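Local coordinates for protein protocadherin-19 isoform 1 (Danio rerio, PDB 5CO1) that mediates calcium-dependent cell adhesion, showing robust homophilic adhesion when complexed with a classical cadherin but little on its own, and acts in early development of the anterior neural plate, at residues F55-K60 against I80-K85; C152-Q155 against R161-E164. All coordinates share one frame; numbering follows the deposited sequence.

Contact 1 (F55-K60 against I80-K85); sequences FKIDPK and IDVQAK
One face of the F55 ring receives the delta methyl of I80, which lies off the ring centre toward the rim; CD1 of I80 comes within 4.2 Å of CD2 of F55. H78 meets the same phenyl group in an edge-to-face stack, and I64 and V100 also touch it. With CG anti to its own carbonyl carbon (chi1 -60°), the ring is swung toward strand 77-86. Two residues on, the alternation of the strand turns I57 the same way, and its CD1 meets CG1 of V82 at 4.0 Å, the two aliphatic chains meeting at a slant. I57 sends CG1 anti to the backbone N (chi1 -176°), which extends its long branch into the interface; the shorter V82, branched at CB, also packs on C96 and V98 of strand 94-103. Beyond I57, D58 forms an Asx turn: its OD1 accepts from N of K60 at 2.7 Å, met nearly in line with the C-O bond, and also from the backbone of T61, a residue of a calcium site. Phenylalanine, isoleucine and valine thus pack the interior between the two sheets of this cadherin repeat through apolar contacts, with no polar bond between the segments; burial from water probably drives the association.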
loop_
_atom_site.group_PDB
_atom_site.type_symbol
_atom_site.label_atom_id
_atom_site.label_comp_id
_atom_site.label_asym_id
_atom_site.label_seq_id
_atom_site.Cartn_x
_atom_site.Cartn_y
_atom_site.Cartn_z
ATOM N N PHE A 55 -4.660 17.486 8.000
ATOM C CA PHE A 55 -3.721 18.430 8.584
ATOM C C PHE A 55 -4.473 19.579 9.221
ATOM O O PHE A 55 -5.439 20.071 8.656
ATOM C CB PHE A 55 -2.770 18.976 7.516
ATOM C CG PHE A 55 -1.949 17.932 6.836
ATOM C CD1 PHE A 55 -0.720 17.533 7.367
ATOM C CD2 PHE A 55 -2.347 17.415 5.619
ATOM C CE1 PHE A 55 0.055 16.574 6.721
ATOM C CE2 PHE A 55 -1.577 16.445 4.969
ATOM C CZ PHE A 55 -0.387 16.009 5.529
ATOM N N LYS A 56 -4.010 20.012 10.387
ATOM C CA LYS A 56 -4.452 21.257 10.977
ATOM C C LYS A 56 -3.264 22.209 11.082
ATOM O O LYS A 56 -2.108 21.775 11.094
ATOM C CB LYS A 56 -5.064 21.000 12.351
ATOM C CG LYS A 56 -4.112 20.443 13.399
ATOM C CD LYS A 56 -4.828 20.118 14.712
ATOM C CE LYS A 56 -3.877 19.523 15.752
ATOM N NZ LYS A 56 -3.424 18.127 15.468
ATOM N N ILE A 57 -3.553 23.504 11.141
ATOM C CA ILE A 57 -2.513 24.505 11.386
ATOM C C ILE A 57 -2.900 25.480 12.504
ATOM O O ILE A 57 -4.017 25.939 12.571
ATOM C CB ILE A 57 -2.167 25.277 10.100
ATOM C CG1 ILE A 57 -1.008 26.244 10.349
ATOM C CG2 ILE A 57 -3.381 26.025 9.576
ATOM C CD1 ILE A 57 -0.763 27.208 9.196
ATOM N N ASP A 58 -1.947 25.801 13.364
ATOM C CA ASP A 58 -2.139 26.792 14.411
ATOM C C ASP A 58 -2.140 28.208 13.833
ATOM O O ASP A 58 -1.124 28.679 13.321
ATOM C CB ASP A 58 -1.037 26.668 15.468
ATOM C CG ASP A 58 -1.262 27.585 16.653
ATOM O OD1 ASP A 58 -1.481 28.799 16.449
ATOM O OD2 ASP A 58 -1.220 27.092 17.798
ATOM N N PRO A 59 -3.259 28.928 13.986
ATOM C CA PRO A 59 -3.372 30.202 13.285
ATOM C C PRO A 59 -2.358 31.223 13.769
ATOM O O PRO A 59 -2.084 32.172 13.060
ATOM C CB PRO A 59 -4.786 30.661 13.627
ATOM C CG PRO A 59 -5.014 30.082 14.977
ATOM C CD PRO A 59 -4.332 28.749 14.977
ATOM N N LYS A 60 -1.830 31.035 14.975
ATOM C CA LYS A 60 -0.908 31.994 15.587
ATOM C C LYS A 60 0.574 31.704 15.276
ATOM O O LYS A 60 1.308 32.626 14.947
ATOM C CB LYS A 60 -1.135 32.044 17.107
ATOM C CG LYS A 60 -0.582 33.293 17.775
ATOM C CD LYS A 60 -0.901 33.346 19.265
ATOM C CE LYS A 60 0.034 34.305 19.996
ATOM N NZ LYS A 60 0.037 34.100 21.471
ATOM N N ILE A 80 -0.527 21.706 -0.150
ATOM C CA ILE A 80 -1.306 22.616 0.679
ATOM C C ILE A 80 -0.854 24.021 0.332
ATOM O O ILE A 80 0.310 24.237 0.044
ATOM C CB ILE A 80 -1.085 22.359 2.185
ATOM C CG1 ILE A 80 -1.067 20.864 2.495
ATOM C CG2 ILE A 80 -2.180 23.022 3.012
ATOM C CD1 ILE A 80 -0.266 20.523 3.733
ATOM N N ASP A 81 -1.798 24.946 0.274
ATOM C CA ASP A 81 -1.485 26.333 0.062
ATOM C C ASP A 81 -1.729 27.083 1.333
ATOM O O ASP A 81 -2.792 26.992 1.923
ATOM C CB ASP A 81 -2.321 26.913 -1.069
ATOM C CG ASP A 81 -2.109 26.178 -2.385
ATOM O OD1 ASP A 81 -1.064 26.432 -3.043
ATOM O OD2 ASP A 81 -2.985 25.349 -2.753
ATOM N N VAL A 82 -0.702 27.768 1.807
ATOM C CA VAL A 82 -0.784 28.421 3.083
ATOM C C VAL A 82 -0.659 29.920 2.881
ATOM O O VAL A 82 0.167 30.374 2.097
ATOM C CB VAL A 82 0.313 27.898 4.011
ATOM C CG1 VAL A 82 0.040 28.342 5.438
ATOM C CG2 VAL A 82 0.356 26.384 3.970
ATOM N N GLN A 83 -1.484 30.694 3.569
ATOM C CA GLN A 83 -1.239 32.132 3.627
ATOM C C GLN A 83 -1.000 32.720 5.021
ATOM O O GLN A 83 -1.298 32.107 6.063
ATOM C CB GLN A 83 -2.349 32.894 2.927
ATOM C CG GLN A 83 -3.691 32.903 3.648
ATOM C CD GLN A 83 -4.606 34.002 3.130
ATOM O OE1 GLN A 83 -4.802 34.146 1.912
ATOM N NE2 GLN A 83 -5.100 34.835 4.039
ATOM N N ALA A 84 -0.459 33.931 5.003
ATOM C CA ALA A 84 -0.262 34.738 6.200
ATOM C C ALA A 84 -0.747 36.166 5.970
ATOM O O ALA A 84 -0.387 36.816 4.990
ATOM C CB ALA A 84 1.200 34.753 6.567
ATOM N N LYS A 85 -1.602 36.629 6.865
ATOM C CA LYS A 85 -2.304 37.894 6.696
ATOM C C LYS A 85 -2.358 38.528 8.069
ATOM O O LYS A 85 -2.798 37.888 9.033
ATOM C CB LYS A 85 -3.715 37.633 6.184
ATOM C CG LYS A 85 -4.444 38.868 5.705
ATOM C CD LYS A 85 -5.895 38.553 5.360
ATOM C CE LYS A 85 -6.634 39.778 4.841
ATOM N NZ LYS A 85 -6.660 40.879 5.845
#

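Contact 2 (C152-Q155 against R161-E164); sequences CRLQ and RLNE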
loop_
_atom_site.group_PDB
_atom_site.type_symbol
_atom_site.label_atom_id
_atom_site.label_comp_id
_atom_site.label_asym_id
_atom_site.label_seq_id
_atom_site.Cartn_x
_atom_site.Cartn_y
_atom_site.Cartn_z
ATOM N N CYS A 152 6.730 -16.370 -3.578
ATOM C CA CYS A 152 5.922 -17.420 -2.991
ATOM C C CYS A 152 6.335 -18.791 -3.469
ATOM O O CYS A 152 7.357 -18.953 -4.125
ATOM C CB CYS A 152 4.430 -17.161 -3.236
ATOM S SG CYS A 152 3.935 -17.217 -4.963
ATOM N N ARG A 153 5.617 -19.788 -2.992
ATOM C CA ARG A 153 6.199 -21.066 -2.701
ATOM C C ARG A 153 5.092 -21.987 -2.260
ATOM O O ARG A 153 4.291 -21.646 -1.391
ATOM C CB ARG A 153 7.188 -20.924 -1.556
ATOM C CG ARG A 153 8.338 -21.903 -1.594
ATOM C CD ARG A 153 8.914 -22.046 -0.206
ATOM N NE ARG A 153 8.394 -23.229 0.435
ATOM C CZ ARG A 153 8.868 -23.732 1.563
ATOM N NH1 ARG A 153 9.830 -23.107 2.223
ATOM N NH2 ARG A 153 8.359 -24.861 2.041
ATOM N N LEU A 154 5.086 -23.167 -2.853
ATOM C CA LEU A 154 4.134 -24.217 -2.529
ATOM C C LEU A 154 4.697 -25.018 -1.368
ATOM O O LEU A 154 5.908 -25.253 -1.293
ATOM C CB LEU A 154 3.978 -25.111 -3.758
ATOM C CG LEU A 154 2.747 -25.980 -3.951
ATOM C CD1 LEU A 154 1.440 -25.285 -3.616
ATOM C CD2 LEU A 154 2.765 -26.412 -5.405
ATOM N N GLN A 155 3.828 -25.385 -0.436
ATOM C CA GLN A 155 4.259 -26.072 0.781
ATOM C C GLN A 155 3.546 -27.399 0.920
ATOM O O GLN A 155 2.549 -27.656 0.241
ATOM C CB GLN A 155 3.984 -25.213 2.019
ATOM C CG GLN A 155 5.226 -24.774 2.767
ATOM C CD GLN A 155 4.887 -23.983 4.007
ATOM O OE1 GLN A 155 3.778 -23.459 4.123
ATOM N NE2 GLN A 155 5.836 -23.892 4.948
ATOM N N ARG A 161 3.499 -28.378 -8.704
ATOM C CA ARG A 161 4.511 -27.376 -8.428
ATOM C C ARG A 161 4.076 -26.013 -8.950
ATOM O O ARG A 161 3.194 -25.929 -9.782
ATOM C CB ARG A 161 5.833 -27.787 -9.055
ATOM C CG ARG A 161 5.744 -28.083 -10.533
ATOM C CD ARG A 161 7.127 -28.162 -11.142
ATOM N NE ARG A 161 7.724 -26.841 -11.286
ATOM C CZ ARG A 161 8.929 -26.613 -11.798
ATOM N NH1 ARG A 161 9.685 -27.625 -12.197
ATOM N NH2 ARG A 161 9.385 -25.367 -11.904
ATOM N N LEU A 162 4.625 -24.949 -8.388
ATOM C CA LEU A 162 4.391 -23.605 -8.902
ATOM C C LEU A 162 5.508 -23.267 -9.868
ATOM O O LEU A 162 6.657 -23.635 -9.638
ATOM C CB LEU A 162 4.405 -22.574 -7.776
ATOM C CG LEU A 162 3.135 -22.306 -6.966
ATOM C CD1 LEU A 162 3.390 -21.131 -6.028
ATOM C CD2 LEU A 162 1.956 -22.004 -7.870
ATOM N N ASN A 163 5.184 -22.506 -10.909
ATOM C CA ASN A 163 6.201 -22.012 -11.821
ATOM C C ASN A 163 6.284 -20.493 -11.790
ATOM O O ASN A 163 5.276 -19.801 -11.851
ATOM C CB ASN A 163 5.919 -22.506 -13.237
ATOM C CG ASN A 163 6.968 -23.478 -13.736
ATOM O OD1 ASN A 163 6.957 -24.653 -13.370
ATOM N ND2 ASN A 163 7.864 -23.002 -14.601
ATOM N N GLU A 164 7.503 -19.982 -11.703
ATOM C CA GLU A 164 7.733 -18.572 -11.409
ATOM C C GLU A 164 7.845 -17.764 -12.708
ATOM O O GLU A 164 8.776 -17.958 -13.491
ATOM C CB GLU A 164 9.007 -18.413 -10.547
ATOM C CG GLU A 164 10.340 -18.738 -11.246
ATOM C CD GLU A 164 10.962 -20.081 -10.858
ATOM O OE1 GLU A 164 12.158 -20.277 -11.168
ATOM O OE2 GLU A 164 10.267 -20.958 -10.296
#
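L162 and L154 meet between two nearly antiparallel strands, whose directions differ by 168°, and each leucine does its touching with a different part. L154 holds CG anti to its backbone N (chi1 -158°), which carries CD2 over the opposing main chain, 3.6 Å from CA of R161. This methyl rests on the main chain at R161 and L162, while CB of L154 approaches CG of L162 at 4.3 Å. L162 is turned the other way about its first torsion, with CG anti to the carbonyl carbon (chi1 -85°), and reaches along the facing strand toward C152. There its CD1 lies 4.1 Å from SG of C152 and 4.0 Å from the backbone N of R153. The compact, weakly polar thiol of C152 fits beside a methyl without demanding a hydrogen-bonding partner. Leucine suits both facing positions because its forked end lets one methyl probe the neighbour. R153 and R161, whose CB atoms point away from the opposite segment, belong to the exposed border, as befits long charged chains. The axes are 6.7 Å apart at closest, and no backbone hydrogen bonds join the segments; each strand pairs within its own sheet. The weakly bonded end of strand 150-155 pairs through R153 and Q155 with strand 184-193, whereas strand 160-165 pairs through R161 and N163 with strand 168-173. L171 of the latter touches both leucines, and strand 135-140 adds V137 against L162 and V139 against C152, so the contact bridges the outermost strands of the two sheets along one side of the cadherin sandwich.

How the contacts relate
Followed from the N terminus, the chain runs through three strands before it reaches strand 55-57 and returns in strand 77-86, so contact 1 closes a loop of 19 intervening residues that includes strand 63-66. The chain then crosses the linker between the two cadherin repeats, where calcium ions are bound, and enters the second repeat. There contact 2 closes a much shorter loop, with five residues between its segments. The loops follow in series, neither nesting nor crossing. The centres of contact 1 and contact 2 lie about 53 Å apart, on opposite sides of the chain's centre. Each contact joins the two sheets of its own repeat: contact 1 in the buried interior, contact 2 at the surface between edge strands.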